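Local coordinates for TRNA nucleotidyl transferase-related protein (Thermotoga maritima, PDB 3H38) that probably adds the 3'-terminal CCA of tRNA from CTP and ATP, as a class II nucleotidyltransferase that uses magnesium, at residues R5-S8 against K9-E13; F240-I243 against K244-P248. All blocks are in the same frame, centred on the assembly; numbering follows the deposited sequence.

In the fold
Both contacts are local: each joins residues a few positions apart in one unbroken piece of chain. Contact 1 comes first. It turns the chain from the edge strand 4-6 of the mixed sheet into helix 8-14, which packs on helix 42-49 in the nucleotidyltransferase part. The chain then completes that sheet and runs through helices 177-187, 194-205 and 230-239. Contact 2 follows as the short helix 242-246 and the turns at its two ends. It ties helices 177-187, 194-205 and 230-239 to Y291 and Y303. The contacts neither nest nor cross. The centres of contact 1 and contact 2 lie about 43 Å apart, and the two do not touch.

Contact 1. Residues R5-S8 against K9-E13; sequences RDVS and KLLVE
This is a strand-to-helix junction, with V7 as N-cap and L10 and L11 in the first turn of helix 8-14. An Asx turn marks the junction. The backbone N of L11 gives its hydrogen to V7 O at 3.0 Å, with an N-H...O angle of 149°. The donor lies in the carbonyl plane. Carbons also lie near this oxygen: CB of L10 comes to 3.4 Å from V7 O, and CG of L11 to 3.6 Å. A further bond, from V12 N to S8 O, is doubtful, since that oxygen is placed too close to a neighbour.

V7 is buried and meets two leucines. Its CB lies 4.4 Å from L10 CB. Its CG2 branch reaches CD1 of L11 at the same separation, which is loose apolar packing. The first torsion of L11 (chi1 -77°) swings CG away from the residue's own carbonyl carbon. From there the side chain passes alongside V7 O and brings CD1 to the valine branch. Outside the junction, V7 also rests on L148 of strand 147-149 and its backbone bonds to G146. L10 and L11 both touch L47 of helix 42-49. The helix start is thus fastened to the sheet edge and to a neighbouring helix. The ATP- and CTP-binding R45 belongs to that helix. The side chain of L10 is about 11 Å from that of R45.

D6 holds the turn from the strand side. Its OD2 accepts the backbone N of S8, two residues on, which makes the Asx turn. S8 OG adds a weak bond to D6 OD2. The amide does not approach in the plane of the acid: S8 N sits 3.1 Å from D6 OD2, 43° out of the carboxylate plane.

Contact 2. Residues F240-I243 against K244-P248; sequences FDVI and KHLFP
K244 runs back alongside D241 at the start of the short helix 242-246, the two side chains heading in one direction. Beyond CB, the lysine bends at chi2, chi3 and chi4. CG passes D241 O at a distance, and CD then comes to 3.0 Å from D241 O. CE runs beside CB of D241, 3.9 Å away. The tip, NZ, ends 3.5 Å from D241 OD2, a weak hydrogen bond within a salt bridge. D241 itself has positive phi (70°) and closes helix 230-239 in a Schellman motif, so one residue ends a helix and pairs with a side chain of the next.

D241 O has a second neighbour. It meets the imidazole rim of H245, roughly in the ring plane, with H245 CD2 3.3 Å from D241 O. ND1 of H245 makes a weak hydrogen bond to E210.

The buried side of the helix is apolar. V242 CG1 is anti to its backbone N (chi1 165°) and lies alongside L246, 3.6 Å from its CD1. Both residues pack on L179 of helix 177-187. I243 and F247 meet at a slant, CG2 to ring CD1. F247 also meets the rings of F287 and Y303.

Backbone bonds finish the turn. L246 N reaches V242 O at 2.9 Å, and F247 N reaches I243 O at 2.8 Å. L246 N also makes a weak bond to I243 O, so this carbonyl serves two amides at the helix end. The chemistry is split: apolar carbons pack the helix onto its neighbours, within the range assigned to a probable RNA-binding site, while the exposed, long ion pair probably adds little to its hold.

Contact 1. Residues R5-S8 against K9-E13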
loop_
_atom_site.group_PDB
_atom_site.type_symbol
_atom_site.label_atom_id
_atom_site.label_comp_id
_atom_site.label_asym_id
_atom_site.label_seq_id
_atom_site.Cartn_x
_atom_site.Cartn_y
_atom_site.Cartn_z
ATOM N N ARG A 5 -22.920 -17.506 -18.995
ATOM C CA ARG A 5 -24.086 -17.100 -18.233
ATOM C C ARG A 5 -24.494 -15.690 -18.690
ATOM O O ARG A 5 -23.644 -14.851 -18.969
ATOM C CB ARG A 5 -23.712 -17.126 -16.756
ATOM C CG ARG A 5 -24.780 -16.676 -15.811
ATOM C CD ARG A 5 -24.256 -16.685 -14.371
ATOM N NE ARG A 5 -23.461 -17.876 -14.059
ATOM C CZ ARG A 5 -23.889 -18.905 -13.329
ATOM N NH1 ARG A 5 -25.113 -18.911 -12.805
ATOM N NH2 ARG A 5 -23.079 -19.930 -13.104
ATOM N N ASP A 6 -25.791 -15.431 -18.817
ATOM C CA ASP A 6 -26.240 -14.137 -19.327
ATOM C C ASP A 6 -26.374 -13.207 -18.133
ATOM O O ASP A 6 -27.268 -13.413 -17.292
ATOM C CB ASP A 6 -27.599 -14.311 -20.007
ATOM C CG ASP A 6 -28.103 -13.033 -20.677
ATOM O OD1 ASP A 6 -29.199 -13.082 -21.269
ATOM O OD2 ASP A 6 -27.415 -11.991 -20.629
ATOM N N VAL A 7 -25.493 -12.210 -18.034
ATOM C CA VAL A 7 -25.567 -11.270 -16.904
ATOM C C VAL A 7 -26.047 -9.891 -17.335
ATOM O O VAL A 7 -25.762 -8.889 -16.674
ATOM C CB VAL A 7 -24.244 -11.136 -16.110
ATOM C CG1 VAL A 7 -23.824 -12.479 -15.505
ATOM C CG2 VAL A 7 -23.144 -10.541 -16.956
ATOM N N SER A 8 -26.804 -9.870 -18.430
ATOM C CA SER A 8 -27.350 -8.652 -19.016
ATOM C C SER A 8 -28.228 -7.857 -18.092
ATOM O O SER A 8 -28.100 -6.643 -18.018
ATOM C CB SER A 8 -28.142 -8.973 -20.302
ATOM O OG SER A 8 -27.233 -9.046 -21.371
ATOM N N LYS A 9 -29.133 -8.523 -17.406
ATOM C CA LYS A 9 -30.018 -7.880 -16.475
ATOM C C LYS A 9 -29.242 -7.257 -15.361
ATOM O O LYS A 9 -29.442 -6.111 -15.059
ATOM C CB LYS A 9 -30.997 -8.867 -15.912
ATOM C CG LYS A 9 -32.138 -9.170 -16.780
ATOM C CD LYS A 9 -32.964 -10.255 -16.182
ATOM C CE LYS A 9 -32.303 -11.596 -16.343
ATOM N NZ LYS A 9 -33.201 -12.698 -16.765
ATOM N N LEU A 10 -28.298 -7.990 -14.811
ATOM C CA LEU A 10 -27.472 -7.529 -13.736
ATOM C C LEU A 10 -26.695 -6.284 -14.121
ATOM O O LEU A 10 -26.569 -5.407 -13.340
ATOM C CB LEU A 10 -26.544 -8.651 -13.337
ATOM C CG LEU A 10 -25.921 -8.817 -11.963
ATOM C CD1 LEU A 10 -24.472 -8.894 -11.970
ATOM C CD2 LEU A 10 -26.412 -7.854 -10.953
ATOM N N LEU A 11 -26.205 -6.202 -15.337
ATOM C CA LEU A 11 -25.460 -5.029 -15.786
ATOM C C LEU A 11 -26.361 -3.806 -15.848
ATOM O O LEU A 11 -25.982 -2.725 -15.384
ATOM C CB LEU A 11 -24.852 -5.263 -17.172
ATOM C CG LEU A 11 -23.588 -6.111 -17.353
ATOM C CD1 LEU A 11 -23.491 -6.560 -18.791
ATOM C CD2 LEU A 11 -22.305 -5.366 -16.946
ATOM N N VAL A 12 -27.548 -3.964 -16.441
ATOM C CA VAL A 12 -28.441 -2.821 -16.594
ATOM C C VAL A 12 -28.906 -2.363 -15.215
ATOM O O VAL A 12 -29.057 -1.165 -14.963
ATOM C CB VAL A 12 -29.637 -3.081 -17.580
ATOM C CG1 VAL A 12 -29.257 -4.131 -18.607
ATOM C CG2 VAL A 12 -30.879 -3.497 -16.836
ATOM N N GLU A 13 -29.094 -3.319 -14.313
ATOM C CA GLU A 13 -29.428 -2.976 -12.941
ATOM C C GLU A 13 -28.288 -2.190 -12.275
ATOM O O GLU A 13 -28.488 -1.073 -11.812
ATOM C CB GLU A 13 -29.781 -4.214 -12.118
ATOM C CG GLU A 13 -30.457 -3.820 -10.816
ATOM C CD GLU A 13 -30.186 -4.764 -9.640
ATOM O OE1 GLU A 13 -30.184 -6.003 -9.836
ATOM O OE2 GLU A 13 -29.998 -4.252 -8.510
#

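Contact 2. Residues F240-I243 against K244-P248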
loop_
_atom_site.group_PDB
_atom_site.type_symbol
_atom_site.label_atom_id
_atom_site.label_comp_id
_atom_site.label_asym_id
_atom_site.label_seq_id
_atom_site.Cartn_x
_atom_site.Cartn_y
_atom_site.Cartn_z
ATOM N N PHE A 240 1.377 -17.619 7.989
ATOM C CA PHE A 240 1.917 -18.395 6.871
ATOM C C PHE A 240 3.438 -18.422 6.828
ATOM O O PHE A 240 4.016 -18.996 5.910
ATOM C CB PHE A 240 1.379 -17.886 5.528
ATOM C CG PHE A 240 -0.015 -18.378 5.197
ATOM C CD1 PHE A 240 -0.353 -19.715 5.354
ATOM C CD2 PHE A 240 -0.982 -17.503 4.718
ATOM C CE1 PHE A 240 -1.629 -20.174 5.032
ATOM C CE2 PHE A 240 -2.241 -17.954 4.404
ATOM C CZ PHE A 240 -2.565 -19.299 4.561
ATOM N N ASP A 241 4.078 -17.792 7.808
ATOM C CA ASP A 241 5.538 -17.705 7.853
ATOM C C ASP A 241 6.147 -16.818 6.785
ATOM O O ASP A 241 7.332 -16.920 6.502
ATOM C CB ASP A 241 6.168 -19.093 7.768
ATOM C CG ASP A 241 5.958 -19.898 9.032
ATOM O OD1 ASP A 241 5.776 -21.133 8.942
ATOM O OD2 ASP A 241 5.954 -19.286 10.119
ATOM N N VAL A 242 5.349 -15.941 6.191
ATOM C CA VAL A 242 5.833 -15.100 5.090
ATOM C C VAL A 242 6.832 -14.055 5.567
ATOM O O VAL A 242 7.877 -13.838 4.936
ATOM C CB VAL A 242 4.662 -14.365 4.390
ATOM C CG1 VAL A 242 5.161 -13.236 3.514
ATOM C CG2 VAL A 242 3.790 -15.341 3.615
ATOM N N ILE A 243 6.514 -13.403 6.686
ATOM C CA ILE A 243 7.325 -12.273 7.114
ATOM C C ILE A 243 8.810 -12.614 7.180
ATOM O O ILE A 243 9.639 -11.838 6.704
ATOM C CB ILE A 243 6.930 -11.737 8.478
ATOM C CG1 ILE A 243 5.453 -11.375 8.507
ATOM C CG2 ILE A 243 7.818 -10.546 8.821
ATOM C CD1 ILE A 243 4.954 -10.937 9.846
ATOM N N LYS A 244 9.144 -13.760 7.773
ATOM C CA LYS A 244 10.551 -14.150 7.919
ATOM C C LYS A 244 11.262 -14.424 6.577
ATOM O O LYS A 244 12.458 -14.140 6.434
ATOM C CB LYS A 244 10.718 -15.319 8.907
ATOM C CG LYS A 244 10.936 -16.702 8.286
ATOM C CD LYS A 244 9.664 -17.573 8.267
ATOM C CE LYS A 244 9.748 -18.780 9.217
ATOM N NZ LYS A 244 9.319 -18.475 10.621
ATOM N N HIS A 245 10.531 -14.966 5.598
ATOM C CA HIS A 245 11.081 -15.135 4.251
ATOM C C HIS A 245 11.171 -13.814 3.514
ATOM O O HIS A 245 11.882 -13.701 2.516
ATOM C CB HIS A 245 10.246 -16.087 3.421
ATOM C CG HIS A 245 10.383 -17.516 3.832
ATOM N ND1 HIS A 245 11.473 -18.277 3.497
ATOM C CD2 HIS A 245 9.544 -18.323 4.527
ATOM C CE1 HIS A 245 11.313 -19.506 3.978
ATOM N NE2 HIS A 245 10.153 -19.553 4.609
ATOM N N LEU A 246 10.438 -12.812 3.972
ATOM C CA LEU A 246 10.638 -11.481 3.403
ATOM C C LEU A 246 11.823 -10.778 4.096
ATOM O O LEU A 246 12.646 -10.122 3.445
ATOM C CB LEU A 246 9.356 -10.633 3.483
ATOM C CG LEU A 246 8.121 -11.182 2.768
ATOM C CD1 LEU A 246 6.976 -10.183 2.805
ATOM C CD2 LEU A 246 8.461 -11.550 1.315
ATOM N N PHE A 247 11.903 -10.947 5.414
ATOM C CA PHE A 247 12.920 -10.292 6.248
ATOM C C PHE A 247 13.476 -11.321 7.208
ATOM O O PHE A 247 12.840 -11.664 8.200
ATOM C CB PHE A 247 12.326 -9.125 7.034
ATOM C CG PHE A 247 11.409 -8.278 6.227
ATOM C CD1 PHE A 247 10.050 -8.508 6.241
ATOM C CD2 PHE A 247 11.913 -7.290 5.396
ATOM C CE1 PHE A 247 9.199 -7.743 5.456
ATOM C CE2 PHE A 247 11.076 -6.528 4.608
ATOM C CZ PHE A 247 9.710 -6.747 4.642
ATOM N N PRO A 248 14.683 -11.802 6.912
ATOM C CA PRO A 248 15.286 -13.015 7.467
ATOM C C PRO A 248 15.743 -12.834 8.910
ATOM O O PRO A 248 16.077 -13.807 9.579
ATOM C CB PRO A 248 16.503 -13.245 6.552
ATOM C CG PRO A 248 16.364 -12.217 5.416
ATOM C CD PRO A 248 15.606 -11.092 6.016
#